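Local coordinates for protein Ps01740 (Pseudomonas sp. UW4, PDB 5UIF) that is a tautomerase-superfamily homologue of cis-3-chloroacrylic acid dehalogenase and probably has related hydrolytic dehalogenase or tautomerase activity, at residues Pro1-Leu12 with Tyr38-Pro48; Arg76-Thr84 with Ala97-Ile105. One frame throughout, in Å; residues are numbered along the deposited sequence.

Interaction 1. Residues Pro1-Leu12 with Tyr38-Pro48; sequences PLYECQTVKGTL and YVHVLFKELEP
Pro-1 touches the partner segment through CG, 3.8 Å from Val-39 CG2, and CD, 3.7 Å from Tyr-38 CB. From there strands 2-8 and 40-46 run parallel, in a beta-alpha-beta unit with helix 14-32; an amino-terminal proline is the hallmark of the tautomerase superfamily. Backbone bonds join them from His-40 N to Pro-1 O through to Lys-9 N to Leu-46 O. On the face bearing Leu-2, Glu-4 and Lys-44, Leu-2 holds CG anti to its own N (chi1 174°), which brings CD1 to 3.7 Å from Leu-42 CG, the two side chains at about a right angle. Lys-44 bends at chi3 (-67°) and carries NZ back to Glu-4 OE1 in a salt bridge whose modelled length is doubtfully short. On the other face, Cys-5 CB and Leu-12 CD1 reach the CD2/CE2 part of the Phe-43 ring obliquely, from opposite sides of its plane, at 3.6 and 3.7 Å from CD2. A water joins Thr-7 OG1 and Leu-12 N to Glu-45 OE2. This face is apolar around Phe-43 and turns polar at Glu-45; the Glu-4/Lys-44 pair packs on Gln-6 of the second subunit, where charge pairing would ease partial burial.

Interaction 2. Residues Arg76-Thr84 with Ala97-Ile105; sequences RHAILRAIT and AVVVAVVDI
Arg-76 NH2 is shared between two acceptors on strand 98-105: it gives a hydrogen bond to Val-102 O at 2.9 Å and a weak one to Asp-104 OD1 at 3.0 Å. Its sister nitrogen NH1 makes the straighter bond of the Arg-76/Asp-104 salt bridge, 2.6 Å to OD2 at 176°, lying in the guanidinium plane but meeting the oxygen from above the carboxylate, the two planes standing 57° apart. The chain leaves the helix with CG anti to N and then bends at chi3 (-38°), turning the guanidinium down to the strand; Gln-73 holds NE, and Trp-109 of the third subunit makes a cation-pi contact. Helix 73-91 runs back over this strand, nearly antiparallel to it, as the helix of their beta-alpha-beta unit with strand 61-68. Along the seam Leu-80 points CD2 between two valines, 3.7 Å from both Val-100 CG1 and Val-102 CG2. Ile-79 and Ile-83 use their CG2 branches: Ile-79 crosses Val-102 at about a right angle, and Ile-83 reaches Val-100 CG1 at 4.0 Å. Thr-84 OG1 rests against Val-100 CG2 while giving its proton to Leu-80 O at 2.7 Å, an oxygen that also takes the Thr-84 amide on its opposite face.

From the N terminus the chain runs along strand 2-8, through helix 14-32, and back into strand 40-46, where interaction 1 closes the first beta-alpha-beta loop. Only later, after strand 61-68, does helix 73-91 begin, and interaction 2 closes the shorter loop from it to strand 98-105. The two loops follow in series, neither nesting nor crossing. Both contacts belong to one mixed sheet, in which strand 61-68 lies between strands 2-8 and 98-105. Tyr-3 joins them directly, packing OH on Ile-79 and its ring on Ile-83, while the hydroxyl is hydrogen-bonded to His-28. The outermost strands, 40-46 and 98-105, each pair antiparallel with a strand of a different neighbouring subunit, carrying the sheet around the trimer.

Interaction 1. Residues Pro1-Leu12 with Tyr38-Pro48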
loop_
_atom_site.group_PDB
_atom_site.type_symbol
_atom_site.label_atom_id
_atom_site.label_comp_id
_atom_site.label_asym_id
_atom_site.label_seq_id
_atom_site.Cartn_x
_atom_site.Cartn_y
_atom_site.Cartn_z
ATOM N N PRO A 1 -5.289 9.637 -9.990
ATOM C CA PRO A 1 -5.767 9.231 -8.663
ATOM C C PRO A 1 -5.972 7.725 -8.551
ATOM O O PRO A 1 -6.443 7.093 -9.496
ATOM C CB PRO A 1 -7.098 9.972 -8.531
ATOM C CG PRO A 1 -7.551 10.177 -9.935
ATOM C CD PRO A 1 -6.296 10.427 -10.718
ATOM N N LEU A 2 -5.622 7.164 -7.398
ATOM C CA LEU A 2 -5.761 5.732 -7.167
ATOM C C LEU A 2 -6.475 5.444 -5.850
ATOM O O LEU A 2 -6.145 6.023 -4.817
ATOM C CB LEU A 2 -4.389 5.055 -7.175
ATOM C CG LEU A 2 -4.368 3.568 -6.814
ATOM C CD1 LEU A 2 -5.214 2.764 -7.792
ATOM C CD2 LEU A 2 -2.943 3.043 -6.769
ATOM N N TYR A 3 -7.455 4.549 -5.899
ATOM C CA TYR A 3 -8.172 4.123 -4.701
ATOM C C TYR A 3 -8.080 2.611 -4.531
ATOM O O TYR A 3 -8.337 1.857 -5.470
ATOM C CB TYR A 3 -9.638 4.560 -4.761
ATOM C CG TYR A 3 -9.847 6.047 -4.590
ATOM C CD1 TYR A 3 -9.772 6.909 -5.677
ATOM C CD2 TYR A 3 -10.124 6.589 -3.342
ATOM C CE1 TYR A 3 -9.965 8.270 -5.523
ATOM C CE2 TYR A 3 -10.317 7.947 -3.178
ATOM C CZ TYR A 3 -10.237 8.783 -4.271
ATOM O OH TYR A 3 -10.431 10.137 -4.112
ATOM N N GLU A 4 -7.712 2.172 -3.331
ATOM C CA GLU A 4 -7.552 0.749 -3.054
ATOM C C GLU A 4 -8.458 0.298 -1.913
ATOM O O GLU A 4 -8.493 0.923 -0.854
ATOM C CB GLU A 4 -6.093 0.432 -2.721
ATOM C CG GLU A 4 -5.114 0.805 -3.823
ATOM C CD GLU A 4 -3.668 0.594 -3.418
ATOM O OE1 GLU A 4 -3.203 -0.565 -3.451
ATOM O OE2 GLU A 4 -2.995 1.586 -3.070
ATOM N N CYS A 5 -9.185 -0.792 -2.136
ATOM C CA CYS A 5 -10.101 -1.322 -1.131
ATOM C C CYS A 5 -9.626 -2.670 -0.599
ATOM O O CYS A 5 -9.471 -3.628 -1.358
ATOM C CB CYS A 5 -11.511 -1.453 -1.709
ATOM S SG CYS A 5 -12.776 -1.917 -0.502
ATOM N N GLN A 6 -9.399 -2.739 0.709
ATOM C CA GLN A 6 -8.946 -3.971 1.346
ATOM C C GLN A 6 -9.981 -4.509 2.326
ATOM O O GLN A 6 -10.248 -3.896 3.358
ATOM C CB GLN A 6 -7.618 -3.745 2.070
ATOM C CG GLN A 6 -6.408 -3.690 1.155
ATOM C CD GLN A 6 -5.110 -3.533 1.922
ATOM O OE1 GLN A 6 -5.108 -3.148 3.091
ATOM N NE2 GLN A 6 -3.995 -3.832 1.264
ATOM N N THR A 7 -10.563 -5.657 1.995
ATOM C CA THR A 7 -11.536 -6.304 2.868
ATOM C C THR A 7 -11.195 -7.775 3.062
ATOM O O THR A 7 -10.332 -8.317 2.372
ATOM C CB THR A 7 -12.970 -6.197 2.310
ATOM O OG1 THR A 7 -13.058 -6.907 1.068
ATOM C CG2 THR A 7 -13.358 -4.743 2.088
ATOM N N VAL A 8 -11.873 -8.416 4.007
ATOM C CA VAL A 8 -11.714 -9.848 4.226
ATOM C C VAL A 8 -12.396 -10.612 3.094
ATOM O O VAL A 8 -13.472 -10.224 2.640
ATOM C CB VAL A 8 -12.294 -10.280 5.593
ATOM C CG1 VAL A 8 -12.250 -11.795 5.754
ATOM C CG2 VAL A 8 -11.539 -9.602 6.724
ATOM N N LYS A 9 -11.751 -11.682 2.635
ATOM C CA LYS A 9 -12.254 -12.511 1.540
ATOM C C LYS A 9 -13.717 -12.913 1.715
ATOM O O LYS A 9 -14.085 -13.541 2.708
ATOM C CB LYS A 9 -11.386 -13.764 1.402
ATOM C CG LYS A 9 -11.809 -14.709 0.292
ATOM C CD LYS A 9 -10.866 -15.900 0.209
ATOM C CE LYS A 9 -11.212 -16.807 -0.959
ATOM N NZ LYS A 9 -10.244 -17.929 -1.090
ATOM N N GLY A 10 -14.547 -12.540 0.746
ATOM C CA GLY A 10 -15.956 -12.888 0.768
ATOM C C GLY A 10 -16.860 -11.726 1.135
ATOM O O GLY A 10 -18.083 -11.863 1.151
ATOM N N THR A 11 -16.258 -10.579 1.429
ATOM C CA THR A 11 -17.018 -9.396 1.818
ATOM C C THR A 11 -17.778 -8.797 0.639
ATOM O O THR A 11 -18.988 -8.585 0.711
ATOM C CB THR A 11 -16.108 -8.310 2.422
ATOM O OG1 THR A 11 -15.462 -8.819 3.595
ATOM C CG2 THR A 11 -16.921 -7.079 2.790
ATOM N N LEU A 12 -17.061 -8.526 -0.447
ATOM C CA LEU A 12 -17.652 -7.876 -1.611
ATOM C C LEU A 12 -17.936 -8.853 -2.747
ATOM O O LEU A 12 -17.163 -9.779 -2.992
ATOM C CB LEU A 12 -16.732 -6.759 -2.109
ATOM C CG LEU A 12 -16.484 -5.613 -1.128
ATOM C CD1 LEU A 12 -15.497 -4.608 -1.704
ATOM C CD2 LEU A 12 -17.797 -4.938 -0.782
ATOM N N TYR A 38 -8.535 8.985 -15.529
ATOM C CA TYR A 38 -7.358 8.877 -14.674
ATOM C C TYR A 38 -7.684 8.193 -13.349
ATOM O O TYR A 38 -6.785 7.863 -12.576
ATOM C CB TYR A 38 -6.759 10.261 -14.415
ATOM C CG TYR A 38 -6.144 10.904 -15.639
ATOM C CD1 TYR A 38 -4.776 10.837 -15.870
ATOM C CD2 TYR A 38 -6.931 11.575 -16.565
ATOM C CE1 TYR A 38 -4.210 11.422 -16.986
ATOM C CE2 TYR A 38 -6.373 12.164 -17.684
ATOM C CZ TYR A 38 -5.013 12.084 -17.890
ATOM O OH TYR A 38 -4.452 12.668 -19.003
ATOM N N VAL A 39 -8.970 7.979 -13.095
ATOM C CA VAL A 39 -9.414 7.378 -11.841
ATOM C C VAL A 39 -9.346 5.854 -11.887
ATOM O O VAL A 39 -10.041 5.216 -12.677
ATOM C CB VAL A 39 -10.852 7.804 -11.493
ATOM C CG1 VAL A 39 -11.292 7.165 -10.187
ATOM C CG2 VAL A 39 -10.949 9.320 -11.412
ATOM N N HIS A 40 -8.508 5.278 -11.031
ATOM C CA HIS A 40 -8.356 3.828 -10.963
ATOM C C HIS A 40 -8.783 3.294 -9.600
ATOM O O HIS A 40 -8.407 3.843 -8.565
ATOM C CB HIS A 40 -6.908 3.423 -11.251
ATOM C CG HIS A 40 -6.346 4.033 -12.496
ATOM N ND1 HIS A 40 -6.615 3.539 -13.756
ATOM C CD2 HIS A 40 -5.525 5.095 -12.677
ATOM C CE1 HIS A 40 -5.987 4.271 -14.656
ATOM N NE2 HIS A 40 -5.318 5.222 -14.029
ATOM N N VAL A 41 -9.571 2.223 -9.604
ATOM C CA VAL A 41 -10.029 1.603 -8.365
ATOM C C VAL A 41 -9.639 0.129 -8.314
ATOM O O VAL A 41 -9.966 -0.641 -9.217
ATOM C CB VAL A 41 -11.557 1.727 -8.198
ATOM C CG1 VAL A 41 -11.997 1.122 -6.873
ATOM C CG2 VAL A 41 -11.985 3.184 -8.289
ATOM N N LEU A 42 -8.938 -0.256 -7.252
ATOM C CA LEU A 42 -8.477 -1.632 -7.096
ATOM C C LEU A 42 -9.121 -2.303 -5.887
ATOM O O LEU A 42 -9.391 -1.656 -4.876
ATOM C CB LEU A 42 -6.954 -1.673 -6.962
ATOM C CG LEU A 42 -6.148 -0.804 -7.928
ATOM C CD1 LEU A 42 -4.660 -0.939 -7.642
ATOM C CD2 LEU A 42 -6.456 -1.159 -9.376
ATOM N N PHE A 43 -9.362 -3.606 -5.996
ATOM C CA PHE A 43 -9.942 -4.370 -4.897
ATOM C C PHE A 43 -9.049 -5.542 -4.505
ATOM O O PHE A 43 -8.713 -6.387 -5.335
ATOM C CB PHE A 43 -11.338 -4.874 -5.269
ATOM C CG PHE A 43 -12.370 -3.788 -5.358
ATOM C CD1 PHE A 43 -12.610 -3.139 -6.558
ATOM C CD2 PHE A 43 -13.098 -3.413 -4.242
ATOM C CE1 PHE A 43 -13.559 -2.138 -6.642
ATOM C CE2 PHE A 43 -14.048 -2.414 -4.319
ATOM C CZ PHE A 43 -14.280 -1.775 -5.520
ATOM N N LYS A 44 -8.671 -5.583 -3.233
ATOM C CA LYS A 44 -7.832 -6.652 -2.709
ATOM C C LYS A 44 -8.498 -7.327 -1.517
ATOM O O LYS A 44 -9.068 -6.658 -0.654
ATOM C CB LYS A 44 -6.458 -6.108 -2.312
ATOM C CG LYS A 44 -5.563 -5.783 -3.495
ATOM C CD LYS A 44 -4.474 -4.795 -3.119
ATOM C CE LYS A 44 -5.064 -3.431 -2.796
ATOM N NZ LYS A 44 -4.027 -2.475 -2.325
ATOM N N GLU A 45 -8.428 -8.652 -1.474
ATOM C CA GLU A 45 -9.031 -9.408 -0.384
ATOM C C GLU A 45 -7.983 -9.981 0.562
ATOM O O GLU A 45 -6.898 -10.379 0.141
ATOM C CB GLU A 45 -9.907 -10.538 -0.931
ATOM C CG GLU A 45 -11.211 -10.066 -1.549
ATOM C CD GLU A 45 -12.142 -11.213 -1.889
ATOM O OE1 GLU A 45 -11.660 -12.361 -1.993
ATOM O OE2 GLU A 45 -13.356 -10.968 -2.047
ATOM N N LEU A 46 -8.321 -10.013 1.847
ATOM C CA LEU A 46 -7.446 -10.582 2.862
ATOM C C LEU A 46 -7.924 -11.974 3.253
ATOM O O LEU A 46 -9.127 -12.227 3.324
ATOM C CB LEU A 46 -7.394 -9.677 4.096
ATOM C CG LEU A 46 -6.888 -8.251 3.876
ATOM C CD1 LEU A 46 -7.150 -7.395 5.104
ATOM C CD2 LEU A 46 -5.409 -8.259 3.536
ATOM N N GLU A 47 -6.980 -12.874 3.499
ATOM C CA GLU A 47 -7.313 -14.218 3.955
ATOM C C GLU A 47 -7.943 -14.161 5.341
ATOM O O GLU A 47 -7.541 -13.350 6.173
ATOM C CB GLU A 47 -6.068 -15.107 3.974
ATOM C CG GLU A 47 -5.475 -15.372 2.600
ATOM C CD GLU A 47 -6.398 -16.189 1.717
ATOM O OE1 GLU A 47 -7.113 -17.064 2.251
ATOM O OE2 GLU A 47 -6.410 -15.955 0.491
ATOM N N PRO A 48 -8.952 -15.012 5.584
ATOM C CA PRO A 48 -9.597 -15.092 6.899
ATOM C C PRO A 48 -8.593 -15.395 8.006
ATOM O O PRO A 48 -7.880 -16.395 7.929
ATOM C CB PRO A 48 -10.594 -16.240 6.731
ATOM C CG PRO A 48 -10.888 -16.267 5.272
ATOM C CD PRO A 48 -9.600 -15.895 4.598
HETATM O O HOH W 1 -13.977 -8.479 -0.684
HETATM O O HOH W 2 -12.212 -5.721 -1.535
#

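Interaction 2. Residues Arg76-Thr84 with Ala97-Ile105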
loop_
_atom_site.group_PDB
_atom_site.type_symbol
_atom_site.label_atom_id
_atom_site.label_comp_id
_atom_site.label_asym_id
_atom_site.label_seq_id
_atom_site.Cartn_x
_atom_site.Cartn_y
_atom_site.Cartn_z
ATOM N N ARG A 76 -11.156 17.366 0.500
ATOM C CA ARG A 76 -10.739 16.053 0.981
ATOM C C ARG A 76 -11.787 15.434 1.898
ATOM O O ARG A 76 -12.162 14.273 1.733
ATOM C CB ARG A 76 -9.405 16.153 1.719
ATOM C CG ARG A 76 -8.843 14.815 2.167
ATOM C CD ARG A 76 -7.748 15.005 3.199
ATOM N NE ARG A 76 -6.920 16.170 2.903
ATOM C CZ ARG A 76 -5.866 16.156 2.095
ATOM N NH1 ARG A 76 -5.175 17.268 1.887
ATOM N NH2 ARG A 76 -5.505 15.031 1.492
ATOM N N HIS A 77 -12.250 16.220 2.867
ATOM C CA HIS A 77 -13.258 15.771 3.823
ATOM C C HIS A 77 -14.531 15.313 3.121
ATOM O O HIS A 77 -15.155 14.330 3.526
ATOM C CB HIS A 77 -13.584 16.888 4.816
ATOM C CG HIS A 77 -14.712 16.562 5.743
ATOM N ND1 HIS A 77 -14.553 15.778 6.866
ATOM C CD2 HIS A 77 -16.021 16.911 5.711
ATOM C CE1 HIS A 77 -15.713 15.660 7.487
ATOM N NE2 HIS A 77 -16.620 16.338 6.807
ATOM N N ALA A 78 -14.909 16.031 2.068
ATOM C CA ALA A 78 -16.090 15.688 1.286
ATOM C C ALA A 78 -15.917 14.329 0.618
ATOM O O ALA A 78 -16.866 13.553 0.510
ATOM C CB ALA A 78 -16.370 16.761 0.246
ATOM N N ILE A 79 -14.697 14.046 0.175
ATOM C CA ILE A 79 -14.382 12.759 -0.430
ATOM C C ILE A 79 -14.409 11.657 0.625
ATOM O O ILE A 79 -14.976 10.587 0.401
ATOM C CB ILE A 79 -13.005 12.777 -1.119
ATOM C CG1 ILE A 79 -12.974 13.845 -2.213
ATOM C CG2 ILE A 79 -12.682 11.412 -1.705
ATOM C CD1 ILE A 79 -11.637 13.970 -2.909
ATOM N N LEU A 80 -13.797 11.931 1.775
ATOM C CA LEU A 80 -13.770 10.986 2.890
ATOM C C LEU A 80 -15.172 10.581 3.329
ATOM O O LEU A 80 -15.472 9.393 3.462
ATOM C CB LEU A 80 -13.015 11.587 4.079
ATOM C CG LEU A 80 -11.488 11.606 4.023
ATOM C CD1 LEU A 80 -10.930 12.461 5.147
ATOM C CD2 LEU A 80 -10.943 10.193 4.114
ATOM N N ARG A 81 -16.021 11.580 3.550
ATOM C CA ARG A 81 -17.381 11.361 4.034
ATOM C C ARG A 81 -18.227 10.545 3.067
ATOM O O ARG A 81 -18.892 9.586 3.464
ATOM C CB ARG A 81 -18.064 12.704 4.301
ATOM C CG ARG A 81 -18.301 12.990 5.769
ATOM C CD ARG A 81 -19.326 12.028 6.343
ATOM N NE ARG A 81 -19.292 12.007 7.801
ATOM C CZ ARG A 81 -18.796 11.007 8.520
ATOM N NH1 ARG A 81 -18.300 9.936 7.914
ATOM N NH2 ARG A 81 -18.800 11.074 9.844
ATOM N N ALA A 82 -18.198 10.936 1.798
ATOM C CA ALA A 82 -19.024 10.308 0.774
ATOM C C ALA A 82 -18.676 8.835 0.582
ATOM O O ALA A 82 -19.563 7.987 0.509
ATOM C CB ALA A 82 -18.888 11.059 -0.542
ATOM N N ILE A 83 -17.383 8.539 0.505
ATOM C CA ILE A 83 -16.917 7.165 0.345
ATOM C C ILE A 83 -17.340 6.300 1.530
ATOM O O ILE A 83 -17.802 5.171 1.355
ATOM C CB ILE A 83 -15.383 7.107 0.186
ATOM C CG1 ILE A 83 -14.958 7.744 -1.138
ATOM C CG2 ILE A 83 -14.884 5.671 0.263
ATOM C CD1 ILE A 83 -13.458 7.769 -1.348
ATOM N N THR A 84 -17.190 6.842 2.734
ATOM C CA THR A 84 -17.551 6.128 3.956
ATOM C C THR A 84 -19.046 5.823 4.011
ATOM O O THR A 84 -19.447 4.697 4.312
ATOM C CB THR A 84 -17.157 6.931 5.211
ATOM O OG1 THR A 84 -15.772 7.292 5.136
ATOM C CG2 THR A 84 -17.400 6.110 6.468
ATOM N N ALA A 97 -15.742 -0.275 11.949
ATOM C CA ALA A 97 -14.976 -1.296 11.244
ATOM C C ALA A 97 -14.694 -0.868 9.807
ATOM O O ALA A 97 -14.407 -1.698 8.944
ATOM C CB ALA A 97 -15.713 -2.627 11.269
ATOM N N VAL A 98 -14.784 0.435 9.558
ATOM C CA VAL A 98 -14.504 0.992 8.240
ATOM C C VAL A 98 -13.546 2.175 8.351
ATOM O O VAL A 98 -13.808 3.128 9.086
ATOM C CB VAL A 98 -15.794 1.448 7.529
ATOM C CG1 VAL A 98 -15.457 2.219 6.263
ATOM C CG2 VAL A 98 -16.681 0.255 7.213
ATOM N N VAL A 99 -12.436 2.110 7.622
ATOM C CA VAL A 99 -11.439 3.174 7.653
ATOM C C VAL A 99 -11.149 3.700 6.251
ATOM O O VAL A 99 -10.813 2.934 5.348
ATOM C CB VAL A 99 -10.120 2.695 8.293
ATOM C CG1 VAL A 99 -9.060 3.783 8.209
ATOM C CG2 VAL A 99 -10.350 2.279 9.739
ATOM N N VAL A 100 -11.286 5.010 6.073
ATOM C CA VAL A 100 -11.017 5.644 4.788
ATOM C C VAL A 100 -9.941 6.716 4.932
ATOM O O VAL A 100 -9.998 7.544 5.842
ATOM C CB VAL A 100 -12.291 6.273 4.186
ATOM C CG1 VAL A 100 -11.994 6.880 2.821
ATOM C CG2 VAL A 100 -13.397 5.236 4.080
ATOM N N ALA A 101 -8.961 6.696 4.034
ATOM C CA ALA A 101 -7.873 7.668 4.064
ATOM C C ALA A 101 -7.590 8.237 2.676
ATOM O O ALA A 101 -7.423 7.492 1.709
ATOM C CB ALA A 101 -6.617 7.036 4.642
ATOM N N VAL A 102 -7.541 9.562 2.585
ATOM C CA VAL A 102 -7.234 10.240 1.331
ATOM C C VAL A 102 -5.998 11.119 1.496
ATOM O O VAL A 102 -6.071 12.210 2.063
ATOM C CB VAL A 102 -8.418 11.101 0.845
ATOM C CG1 VAL A 102 -8.063 11.809 -0.453
ATOM C CG2 VAL A 102 -9.659 10.242 0.662
ATOM N N VAL A 103 -4.863 10.641 0.998
ATOM C CA VAL A 103 -3.599 11.350 1.169
ATOM C C VAL A 103 -3.210 12.157 -0.068
ATOM O O VAL A 103 -3.572 11.811 -1.193
ATOM C CB VAL A 103 -2.453 10.378 1.512
ATOM C CG1 VAL A 103 -2.708 9.713 2.857
ATOM C CG2 VAL A 103 -2.295 9.335 0.418
ATOM N N ASP A 104 -2.471 13.240 0.154
ATOM C CA ASP A 104 -2.003 14.090 -0.932
ATOM C C ASP A 104 -0.714 13.559 -1.542
ATOM O O ASP A 104 0.226 13.208 -0.829
ATOM C CB ASP A 104 -1.788 15.525 -0.444
ATOM C CG ASP A 104 -3.079 16.311 -0.357
ATOM O OD1 ASP A 104 -4.059 15.923 -1.027
ATOM O OD2 ASP A 104 -3.113 17.320 0.378
ATOM N N ILE A 105 -0.681 13.501 -2.868
ATOM C CA ILE A 105 0.528 13.143 -3.593
ATOM C C ILE A 105 0.932 14.298 -4.499
ATOM O O ILE A 105 0.138 14.738 -5.331
ATOM C CB ILE A 105 0.339 11.871 -4.441
ATOM C CG1 ILE A 105 -0.105 10.701 -3.561
ATOM C CG2 ILE A 105 1.623 11.529 -5.183
ATOM C CD1 ILE A 105 0.904 10.315 -2.503
#